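Putative ADP-Ribosyltransferase Scabin (Streptomyces scabiei 87.22, PDB 5EWY) probably transfers ADP-ribose from NAD+ to DNA, as a secreted toxin of the mono-ADP-ribosyltransferase family, and is held here with a bound inhibitor. Local coordinates at residues 54-59 with 95-100; 65-70 with 146-151; 167-172 with 193-198. All coordinates share one frame; numbering follows the deposited sequence.

Overall arrangement
Interaction 1 comes first along the chain. It brings the long loop ahead of strand 75-79 against the loop between helices 83-89 and 103-108. Interaction 2 starts further along that first loop and ends on helix 145-149. It opens before interaction 1 has closed, so the two cross. They also touch, where Val59 packs on Trp68. Interaction 3 follows in series. It closes the hairpin of strands 172-179 and 184-192 at its open end, by joining the segment that leads into its first strand to the one that follows its second. Interactions 2 and 3 lie on opposite sides of the chain's centre. Together the contacts tie the N-terminal loop and the last segment to the ADP-ribosyltransferase fold.

Interaction 1 (54-59 with 95-100)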
loop_
_atom_site.group_PDB
_atom_site.type_symbol
_atom_site.label_atom_id
_atom_site.label_comp_id
_atom_site.label_asym_id
_atom_site.label_seq_id
_atom_site.Cartn_x
_atom_site.Cartn_y
_atom_site.Cartn_z
ATOM N N ASP A 54 -5.510 -8.999 -7.264
ATOM C CA ASP A 54 -6.010 -10.368 -7.168
ATOM C C ASP A 54 -7.430 -10.272 -6.630
ATOM O O ASP A 54 -7.637 -10.188 -5.410
ATOM C CB ASP A 54 -5.133 -11.220 -6.253
ATOM C CG ASP A 54 -5.459 -12.686 -6.358
ATOM O OD1 ASP A 54 -6.601 -13.017 -6.746
ATOM O OD2 ASP A 54 -4.567 -13.508 -6.045
ATOM N N PRO A 55 -8.443 -10.250 -7.502
ATOM C CA PRO A 55 -9.818 -10.063 -7.020
ATOM C C PRO A 55 -10.386 -11.269 -6.292
ATOM O O PRO A 55 -11.532 -11.208 -5.828
ATOM C CB PRO A 55 -10.597 -9.763 -8.308
ATOM C CG PRO A 55 -9.828 -10.469 -9.371
ATOM C CD PRO A 55 -8.383 -10.363 -8.970
ATOM N N ARG A 56 -9.636 -12.365 -6.168
ATOM C CA ARG A 56 -10.140 -13.491 -5.400
ATOM C C ARG A 56 -10.177 -13.201 -3.910
ATOM O O ARG A 56 -10.680 -14.029 -3.145
ATOM C CB ARG A 56 -9.286 -14.733 -5.644
ATOM C CG ARG A 56 -9.250 -15.190 -7.092
ATOM C CD ARG A 56 -8.278 -16.343 -7.252
ATOM N NE ARG A 56 -6.918 -15.952 -6.889
ATOM C CZ ARG A 56 -5.932 -16.807 -6.638
ATOM N NH1 ARG A 56 -6.145 -18.120 -6.707
ATOM N NH2 ARG A 56 -4.733 -16.355 -6.317
ATOM N N VAL A 57 -9.651 -12.061 -3.470
ATOM C CA VAL A 57 -9.674 -11.750 -2.051
ATOM C C VAL A 57 -11.113 -11.750 -1.560
ATOM O O VAL A 57 -12.034 -11.305 -2.258
ATOM C CB VAL A 57 -8.974 -10.409 -1.780
ATOM C CG1 VAL A 57 -9.655 -9.257 -2.546
ATOM C CG2 VAL A 57 -8.932 -10.141 -0.285
ATOM N N ASP A 58 -11.309 -12.249 -0.347
ATOM C CA ASP A 58 -12.634 -12.400 0.244
ATOM C C ASP A 58 -12.790 -11.367 1.356
ATOM O O ASP A 58 -12.358 -11.590 2.490
ATOM C CB ASP A 58 -12.821 -13.814 0.776
ATOM C CG ASP A 58 -14.187 -14.021 1.393
ATOM O OD1 ASP A 58 -15.010 -13.080 1.333
ATOM O OD2 ASP A 58 -14.437 -15.126 1.923
ATOM N N VAL A 59 -13.455 -10.256 1.027
ATOM C CA VAL A 59 -13.612 -9.140 1.957
ATOM C C VAL A 59 -14.334 -9.569 3.225
ATOM O O VAL A 59 -14.107 -8.999 4.299
ATOM C CB VAL A 59 -14.332 -7.977 1.246
ATOM C CG1 VAL A 59 -14.802 -6.924 2.239
ATOM C CG2 VAL A 59 -13.417 -7.352 0.208
ATOM N N ASP A 95 -0.842 -14.437 -0.248
ATOM C CA ASP A 95 -1.790 -15.557 -0.225
ATOM C C ASP A 95 -3.205 -15.063 0.071
ATOM O O ASP A 95 -3.573 -14.905 1.238
ATOM C CB ASP A 95 -1.365 -16.597 0.798
ATOM C CG ASP A 95 -2.166 -17.891 0.679
ATOM O OD1 ASP A 95 -3.134 -17.935 -0.113
ATOM O OD2 ASP A 95 -1.830 -18.878 1.371
ATOM N N VAL A 96 -4.010 -14.889 -0.983
ATOM C CA VAL A 96 -5.416 -14.519 -0.811
ATOM C C VAL A 96 -6.306 -15.687 -0.426
ATOM O O VAL A 96 -7.466 -15.471 -0.052
ATOM C CB VAL A 96 -6.067 -13.901 -2.067
ATOM C CG1 VAL A 96 -5.548 -12.501 -2.310
ATOM C CG2 VAL A 96 -5.842 -14.781 -3.303
ATOM N N ILE A 97 -5.813 -16.920 -0.514
ATOM C CA ILE A 97 -6.656 -18.083 -0.261
ATOM C C ILE A 97 -6.523 -18.500 1.195
ATOM O O ILE A 97 -7.518 -18.575 1.925
ATOM C CB ILE A 97 -6.295 -19.242 -1.206
ATOM C CG1 ILE A 97 -6.322 -18.784 -2.668
ATOM C CG2 ILE A 97 -7.240 -20.416 -0.989
ATOM C CD1 ILE A 97 -7.650 -18.226 -3.132
ATOM N N ASP A 98 -5.291 -18.774 1.626
ATOM C CA ASP A 98 -5.032 -19.314 2.956
ATOM C C ASP A 98 -4.210 -18.373 3.827
ATOM O O ASP A 98 -3.811 -18.759 4.929
ATOM C CB ASP A 98 -4.345 -20.677 2.838
ATOM C CG ASP A 98 -5.123 -21.639 1.970
ATOM O OD1 ASP A 98 -6.260 -21.986 2.351
ATOM O OD2 ASP A 98 -4.605 -22.047 0.909
ATOM N N GLY A 99 -3.969 -17.148 3.382
ATOM C CA GLY A 99 -3.189 -16.222 4.166
ATOM C C GLY A 99 -3.937 -15.733 5.399
ATOM O O GLY A 99 -5.107 -16.040 5.640
ATOM N N GLN A 100 -3.225 -14.933 6.186
ATOM C CA GLN A 100 -3.723 -14.401 7.452
ATOM C C GLN A 100 -4.629 -13.203 7.169
ATOM O O GLN A 100 -4.145 -12.108 6.886
ATOM C CB GLN A 100 -2.528 -13.970 8.302
ATOM C CG GLN A 100 -2.875 -13.347 9.641
ATOM C CD GLN A 100 -3.748 -14.252 10.472
ATOM O OE1 GLN A 100 -4.973 -14.131 10.493
ATOM N NE2 GLN A 100 -3.120 -15.208 11.139
#
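Val96 presses both of its methyl groups against the turn formed by Asp54 to Val57. CG2 meets an ion pair, while CG1 meets a valine. Val96 CG2 lies 3.3 Å from Asp54 OD2 and 3.6 Å from Arg56 NH2. Val96 CG1 packs 4.0 Å from Val57 CB. Ile97 adds a second apolar group. Its CD1 stands over one face of the Arg56 guanidinium, towards the rim, 3.9 Å from Arg56 NH1. CG1 of Ile97 is anti to its carbonyl carbon (chi1 -53°), and the further bend at chi2 brings CD1 over to the arginine.

The ion pair is built within 54-59. Arg56 grips Asp54 side-on. NE reaches Asp54 OD1 at 3.0 Å, and NH2 reaches Asp54 OD2 at 2.9 Å. Each oxygen uses its syn lone pair, and both lie in the guanidinium plane. Arg56 can fold back this way because its chain bends at chi3 (-61°). Asp54 OD1 also accepts from the backbone N of Arg56 at 3.2 Å, which makes an Asx turn inside the type I beta turn from Asp54 to Val57. The aspartate is thus fixed at both oxygens.

The facing loop has a similar brace. Asp95 OD1 takes the backbone N of Ile97 and that of Asp98, both from the same face of its carboxylate. This holds the bend that carries Val96 and Ile97. Just outside, the Tyr101 hydroxyl is hydrogen-bonded to both Val96 O and Asp58 N, so it bridges the two segments.

No hydrogen bond runs directly between the segments. The contact is apolar carbon laid on a charge pair that is already matched internally. The methyl groups probably shield one side of that pair from water, which would strengthen it.

Interaction 2 (65-70 with 146-151); sequences DPVWRT and NKTIGD
Thr148, near the end of helix 145-149, meets the extended segment 65-70 at Val67, and its side chain carries the polar part of the contact. Its CB sits 4.0 Å from Val67 N, and there the side chain divides into a hydroxyl and a methyl. With OG1 beside its own backbone N (chi1 -59°), the hydroxyl is placed to meet both Val67 N and Asp144 O. It accepts a nearly straight hydrogen bond from Val67 N, 2.9 Å long with an angle of 164° at the hydrogen. OG1 is also hydrogen-bonded to Asp144 O, four residues earlier. The hydroxyl therefore joins two backbones, the loop at Val67 and the end of strand 143-144 at Asp144, just ahead of the helix. The other branch, CG2, comes to 3.6 Å from Asp65 O and to 3.9 Å from Pro66 CA. Pro64, Val143 and Ile103 also touch this side chain.

Val67 answers with its own branches. Its side chain crosses that of Lys147 at about a right angle, and CG1 rests 3.7 Å from Lys147 CB. CG2 of Val67 instead turns to the backbone, near Lys147 O. The aliphatic part of Lys147 does the touching, and its charged end leads away from the segment.

A water completes the seam. It donates to Asp65 O and to Thr148 O, and bridges the two carbonyls at 2.7 Å and 2.9 Å respectively. Backbone hydrogen bonds of Val67 with Asp144 and of Arg69 with Gly142 continue the attachment of the loop. The loop runs beside strand 143-144, where Pro66 packs on Val143.

The chemistry is that of a surface seam. One threonine hydroxyl serves as acceptor and donor, a water links two carbonyls, and the apolar contribution is a few methyl and methylene contacts.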
loop_
_atom_site.group_PDB
_atom_site.type_symbol
_atom_site.label_atom_id
_atom_site.label_comp_id
_atom_site.label_asym_id
_atom_site.label_seq_id
_atom_site.Cartn_x
_atom_site.Cartn_y
_atom_site.Cartn_z
ATOM N N ASP A 65 -13.687 -5.953 11.822
ATOM C CA ASP A 65 -14.427 -5.225 10.804
ATOM C C ASP A 65 -13.578 -4.062 10.279
ATOM O O ASP A 65 -13.132 -3.222 11.075
ATOM C CB ASP A 65 -15.736 -4.699 11.382
ATOM C CG ASP A 65 -16.747 -5.806 11.639
ATOM O OD1 ASP A 65 -16.689 -6.845 10.945
ATOM O OD2 ASP A 65 -17.601 -5.635 12.533
ATOM N N PRO A 66 -13.313 -3.994 8.976
ATOM C CA PRO A 66 -12.370 -2.986 8.481
ATOM C C PRO A 66 -12.987 -1.600 8.454
ATOM O O PRO A 66 -14.182 -1.421 8.193
ATOM C CB PRO A 66 -12.048 -3.471 7.062
ATOM C CG PRO A 66 -13.216 -4.241 6.658
ATOM C CD PRO A 66 -13.730 -4.910 7.900
ATOM N N VAL A 67 -12.160 -0.628 8.792
ATOM C CA VAL A 67 -12.458 0.772 8.535
ATOM C C VAL A 67 -11.697 1.143 7.272
ATOM O O VAL A 67 -10.460 1.182 7.257
ATOM C CB VAL A 67 -12.067 1.664 9.718
ATOM C CG1 VAL A 67 -12.387 3.109 9.396
ATOM C CG2 VAL A 67 -12.787 1.218 10.973
ATOM N N TRP A 68 -12.426 1.395 6.189
ATOM C CA TRP A 68 -11.795 1.662 4.908
ATOM C C TRP A 68 -11.329 3.101 4.827
ATOM O O TRP A 68 -11.998 4.015 5.323
ATOM C CB TRP A 68 -12.800 1.420 3.785
ATOM C CG TRP A 68 -13.286 0.017 3.754
ATOM C CD1 TRP A 68 -14.437 -0.464 4.300
ATOM C CD2 TRP A 68 -12.623 -1.102 3.155
ATOM N NE1 TRP A 68 -14.533 -1.818 4.077
ATOM C CE2 TRP A 68 -13.435 -2.232 3.370
ATOM C CE3 TRP A 68 -11.424 -1.256 2.454
ATOM C CZ2 TRP A 68 -13.083 -3.502 2.911
ATOM C CZ3 TRP A 68 -11.083 -2.516 1.991
ATOM C CH2 TRP A 68 -11.906 -3.619 2.223
ATOM N N ARG A 69 -10.189 3.286 4.184
ATOM C CA ARG A 69 -9.681 4.615 3.891
ATOM C C ARG A 69 -10.587 5.295 2.870
ATOM O O ARG A 69 -10.983 4.691 1.867
ATOM C CB ARG A 69 -8.267 4.479 3.347
ATOM C CG ARG A 69 -7.744 5.708 2.601
ATOM C CD ARG A 69 -6.282 5.497 2.273
ATOM N NE ARG A 69 -5.744 6.381 1.231
ATOM C CZ ARG A 69 -5.826 6.122 -0.070
ATOM N NH1 ARG A 69 -5.281 6.943 -0.958
ATOM N NH2 ARG A 69 -6.489 5.064 -0.497
ATOM N N THR A 70 -10.947 6.548 3.139
ATOM C CA THR A 70 -11.831 7.291 2.254
ATOM C C THR A 70 -11.139 8.493 1.639
ATOM O O THR A 70 -11.768 9.207 0.849
ATOM C CB THR A 70 -13.124 7.720 2.970
ATOM O OG1 THR A 70 -12.799 8.559 4.079
ATOM C CG2 THR A 70 -13.882 6.506 3.468
ATOM N N ASN A 146 -4.747 1.678 11.587
ATOM C CA ASN A 146 -4.923 2.261 12.913
ATOM C C ASN A 146 -6.387 2.582 13.213
ATOM O O ASN A 146 -6.806 2.509 14.375
ATOM C CB ASN A 146 -4.042 3.489 13.093
ATOM C CG ASN A 146 -2.580 3.143 13.168
ATOM O OD1 ASN A 146 -2.192 1.962 13.133
ATOM N ND2 ASN A 146 -1.748 4.163 13.272
ATOM N N LYS A 147 -7.185 2.911 12.193
ATOM C CA LYS A 147 -8.611 3.117 12.429
ATOM C C LYS A 147 -9.325 1.803 12.708
ATOM O O LYS A 147 -10.370 1.796 13.371
ATOM C CB LYS A 147 -9.264 3.809 11.231
ATOM C CG LYS A 147 -8.863 5.251 11.053
ATOM C CD LYS A 147 -9.653 5.893 9.919
ATOM C CE LYS A 147 -9.155 7.292 9.593
ATOM N NZ LYS A 147 -9.170 8.175 10.788
ATOM N N THR A 148 -8.793 0.697 12.193
ATOM C CA THR A 148 -9.386 -0.626 12.348
ATOM C C THR A 148 -8.963 -1.318 13.634
ATOM O O THR A 148 -9.808 -1.924 14.294
ATOM C CB THR A 148 -9.001 -1.480 11.134
ATOM O OG1 THR A 148 -9.479 -0.829 9.953
ATOM C CG2 THR A 148 -9.579 -2.883 11.201
ATOM N N ILE A 149 -7.687 -1.238 14.016
ATOM C CA ILE A 149 -7.204 -1.924 15.215
ATOM C C ILE A 149 -6.751 -0.976 16.317
ATOM O O ILE A 149 -6.290 -1.448 17.369
ATOM C CB ILE A 149 -6.119 -2.976 14.904
ATOM C CG1 ILE A 149 -4.802 -2.307 14.474
ATOM C CG2 ILE A 149 -6.638 -3.985 13.860
ATOM C CD1 ILE A 149 -3.622 -3.271 14.348
ATOM N N GLY A 150 -6.879 0.332 16.133
ATOM C CA GLY A 150 -6.425 1.286 17.125
ATOM C C GLY A 150 -5.043 1.827 16.811
ATOM O O GLY A 150 -4.318 1.326 15.947
ATOM N N ASP A 151 -4.673 2.887 17.537
ATOM C CA ASP A 151 -3.391 3.556 17.328
ATOM C C ASP A 151 -2.433 3.352 18.493
ATOM O O ASP A 151 -1.488 4.132 18.663
ATOM C CB ASP A 151 -3.573 5.047 17.027
ATOM C CG ASP A 151 -4.240 5.810 18.159
ATOM O OD1 ASP A 151 -4.446 5.242 19.250
ATOM O OD2 ASP A 151 -4.554 6.998 17.951
HETATM O O HOH W 1 -12.599 -2.423 13.558
#

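Interaction 3 (167-172 with 193-198); sequences IRTEFV and NPHYEP
Asn193 and Glu197 hold the short 3-10 turn of residues 169-171 from two points, where the antiparallel hairpin of strands 172-179 and 184-192 begins and ends. Asn193 opens a type I beta turn to Tyr196, and its OD1 accepts from His195 N, an Asx turn.

Hydrogen bonds come first. Asn193 ND2 donates to Thr169 OG1 and to Val172 O, each at 2.9 Å. One amide nitrogen thus links the first residue of the 3-10 turn to the first residue of the strand after it. The amide gets there with CG anti to the backbone N (chi1 176°). Val172 O lies in the amide plane, while Thr169 OG1 is tilted from it. The threonine hydroxyl has a further partner in Phe87 O, as does His195 ND1. Glu197 N donates to Glu170 O at 2.9 Å, almost straight (174°) and on a lone pair of the carbonyl.

Weaker polar contacts follow. Glu170 CA points its hydrogen at His195 O, 3.2 Å away. Glu170 O also lies at the edge of the Tyr196 ring, 3.3 Å from CD1, near the ring plane. The Tyr196 hydroxyl is hydrogen-bonded to Asp138.

Apolar packing stays mostly within each segment. The Glu170 chain lays CG over the centre of the Phe171 ring, and Pro198 CD covers one face of Tyr196. Across the contact, Thr169 CG2 touches His195 CB.

The charged groups are both paired and opposed. Arg168 NE binds Glu170 OE2 in a salt bridge at 2.9 Å. The other oxygen, Glu170 OE1, stands close to Glu197 OE1, which would be unfavourable if both are ionised. The salt bridge probably offsets it in part. A water also donates to Glu170 OE1 at 2.7 Å and, by its other hydrogen, to Glu197 O at 3.1 Å.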
loop_
_atom_site.group_PDB
_atom_site.type_symbol
_atom_site.label_atom_id
_atom_site.label_comp_id
_atom_site.label_asym_id
_atom_site.label_seq_id
_atom_site.Cartn_x
_atom_site.Cartn_y
_atom_site.Cartn_z
ATOM N N ILE A 167 -2.798 -4.351 -5.277
ATOM C CA ILE A 167 -2.925 -3.067 -5.969
ATOM C C ILE A 167 -2.519 -3.257 -7.421
ATOM O O ILE A 167 -1.363 -3.608 -7.706
ATOM C CB ILE A 167 -2.016 -2.004 -5.335
ATOM C CG1 ILE A 167 -2.243 -1.891 -3.818
ATOM C CG2 ILE A 167 -2.237 -0.640 -6.022
ATOM C CD1 ILE A 167 -1.191 -1.060 -3.138
ATOM N N ARG A 168 -3.444 -2.977 -8.343
ATOM C CA ARG A 168 -3.148 -3.070 -9.766
ATOM C C ARG A 168 -2.126 -2.017 -10.180
ATOM O O ARG A 168 -2.039 -0.937 -9.592
ATOM C CB ARG A 168 -4.425 -2.866 -10.592
ATOM C CG ARG A 168 -5.408 -4.019 -10.494
ATOM C CD ARG A 168 -6.371 -4.038 -11.668
ATOM N NE ARG A 168 -7.304 -2.913 -11.642
ATOM C CZ ARG A 168 -8.345 -2.817 -10.820
ATOM N NH1 ARG A 168 -8.589 -3.773 -9.932
ATOM N NH2 ARG A 168 -9.144 -1.758 -10.880
ATOM N N THR A 169 -1.405 -2.312 -11.262
ATOM C CA THR A 169 -0.337 -1.416 -11.698
ATOM C C THR A 169 -0.865 -0.032 -12.087
ATOM O O THR A 169 -0.145 0.960 -11.908
ATOM C CB THR A 169 0.451 -2.035 -12.859
ATOM O OG1 THR A 169 1.507 -1.141 -13.239
ATOM C CG2 THR A 169 -0.453 -2.315 -14.067
ATOM N N GLU A 170 -2.114 0.068 -12.553
ATOM C CA GLU A 170 -2.648 1.378 -12.949
ATOM C C GLU A 170 -2.679 2.348 -11.774
ATOM O O GLU A 170 -2.851 3.558 -11.992
ATOM C CB GLU A 170 -4.041 1.245 -13.576
ATOM C CG GLU A 170 -5.141 0.818 -12.620
ATOM C CD GLU A 170 -6.447 0.516 -13.312
ATOM O OE1 GLU A 170 -7.147 1.477 -13.715
ATOM O OE2 GLU A 170 -6.763 -0.688 -13.448
ATOM N N PHE A 171 -2.584 1.852 -10.548
ATOM C CA PHE A 171 -2.609 2.698 -9.355
ATOM C C PHE A 171 -1.238 2.936 -8.757
ATOM O O PHE A 171 -1.132 3.558 -7.690
ATOM C CB PHE A 171 -3.551 2.117 -8.296
ATOM C CG PHE A 171 -4.932 1.888 -8.798
ATOM C CD1 PHE A 171 -5.761 2.954 -9.136
ATOM C CD2 PHE A 171 -5.411 0.602 -8.988
ATOM C CE1 PHE A 171 -7.029 2.739 -9.622
ATOM C CE2 PHE A 171 -6.683 0.391 -9.471
ATOM C CZ PHE A 171 -7.492 1.451 -9.778
ATOM N N VAL A 172 -0.185 2.448 -9.403
ATOM C CA VAL A 172 1.187 2.689 -8.969
ATOM C C VAL A 172 1.719 3.850 -9.805
ATOM O O VAL A 172 1.869 3.738 -11.026
ATOM C CB VAL A 172 2.054 1.434 -9.111
ATOM C CG1 VAL A 172 3.486 1.759 -8.717
ATOM C CG2 VAL A 172 1.486 0.319 -8.236
ATOM N N ASN A 193 5.694 5.028 -13.661
ATOM C CA ASN A 193 5.099 3.811 -14.200
ATOM C C ASN A 193 4.337 4.142 -15.476
ATOM O O ASN A 193 3.393 4.940 -15.430
ATOM C CB ASN A 193 4.167 3.210 -13.144
ATOM C CG ASN A 193 3.417 1.998 -13.634
ATOM O OD1 ASN A 193 3.733 1.427 -14.676
ATOM N ND2 ASN A 193 2.416 1.587 -12.869
ATOM N N PRO A 194 4.711 3.577 -16.626
ATOM C CA PRO A 194 3.972 3.887 -17.864
ATOM C C PRO A 194 2.510 3.488 -17.815
ATOM O O PRO A 194 1.706 3.994 -18.614
ATOM C CB PRO A 194 4.745 3.117 -18.945
ATOM C CG PRO A 194 5.466 2.071 -18.241
ATOM C CD PRO A 194 5.794 2.613 -16.870
ATOM N N HIS A 195 2.127 2.623 -16.893
ATOM C CA HIS A 195 0.766 2.118 -16.779
ATOM C C HIS A 195 -0.093 2.886 -15.782
ATOM O O HIS A 195 -1.277 2.557 -15.628
ATOM C CB HIS A 195 0.809 0.638 -16.400
ATOM C CG HIS A 195 1.531 -0.201 -17.392
ATOM N ND1 HIS A 195 2.646 -0.943 -17.076
ATOM C CD2 HIS A 195 1.297 -0.409 -18.708
ATOM C CE1 HIS A 195 3.066 -1.576 -18.156
ATOM N NE2 HIS A 195 2.264 -1.271 -19.158
ATOM N N TYR A 196 0.455 3.903 -15.111
ATOM C CA TYR A 196 -0.336 4.681 -14.170
ATOM C C TYR A 196 -1.473 5.381 -14.902
ATOM O O TYR A 196 -1.263 6.002 -15.946
ATOM C CB TYR A 196 0.569 5.703 -13.500
ATOM C CG TYR A 196 -0.128 6.707 -12.598
ATOM C CD1 TYR A 196 -1.115 6.321 -11.707
ATOM C CD2 TYR A 196 0.224 8.050 -12.654
ATOM C CE1 TYR A 196 -1.741 7.262 -10.875
ATOM C CE2 TYR A 196 -0.392 8.988 -11.838
ATOM C CZ TYR A 196 -1.368 8.587 -10.958
ATOM O OH TYR A 196 -1.954 9.547 -10.123
ATOM N N GLU A 197 -2.674 5.269 -14.345
ATOM C CA GLU A 197 -3.872 5.886 -14.910
ATOM C C GLU A 197 -4.497 6.794 -13.867
ATOM O O GLU A 197 -5.242 6.326 -12.983
ATOM C CB GLU A 197 -4.856 4.816 -15.368
ATOM C CG GLU A 197 -4.331 4.083 -16.586
ATOM C CD GLU A 197 -5.316 3.114 -17.193
ATOM O OE1 GLU A 197 -6.467 3.046 -16.717
ATOM O OE2 GLU A 197 -4.928 2.417 -18.152
ATOM N N PRO A 198 -4.224 8.099 -13.934
ATOM C CA PRO A 198 -4.839 9.040 -13.000
ATOM C C PRO A 198 -6.352 8.896 -13.036
ATOM O O PRO A 198 -6.950 8.706 -14.101
ATOM C CB PRO A 198 -4.417 10.407 -13.555
ATOM C CG PRO A 198 -3.180 10.175 -14.271
ATOM C CD PRO A 198 -3.209 8.749 -14.776
HETATM O O HOH W 2 -7.340 4.017 -12.950
#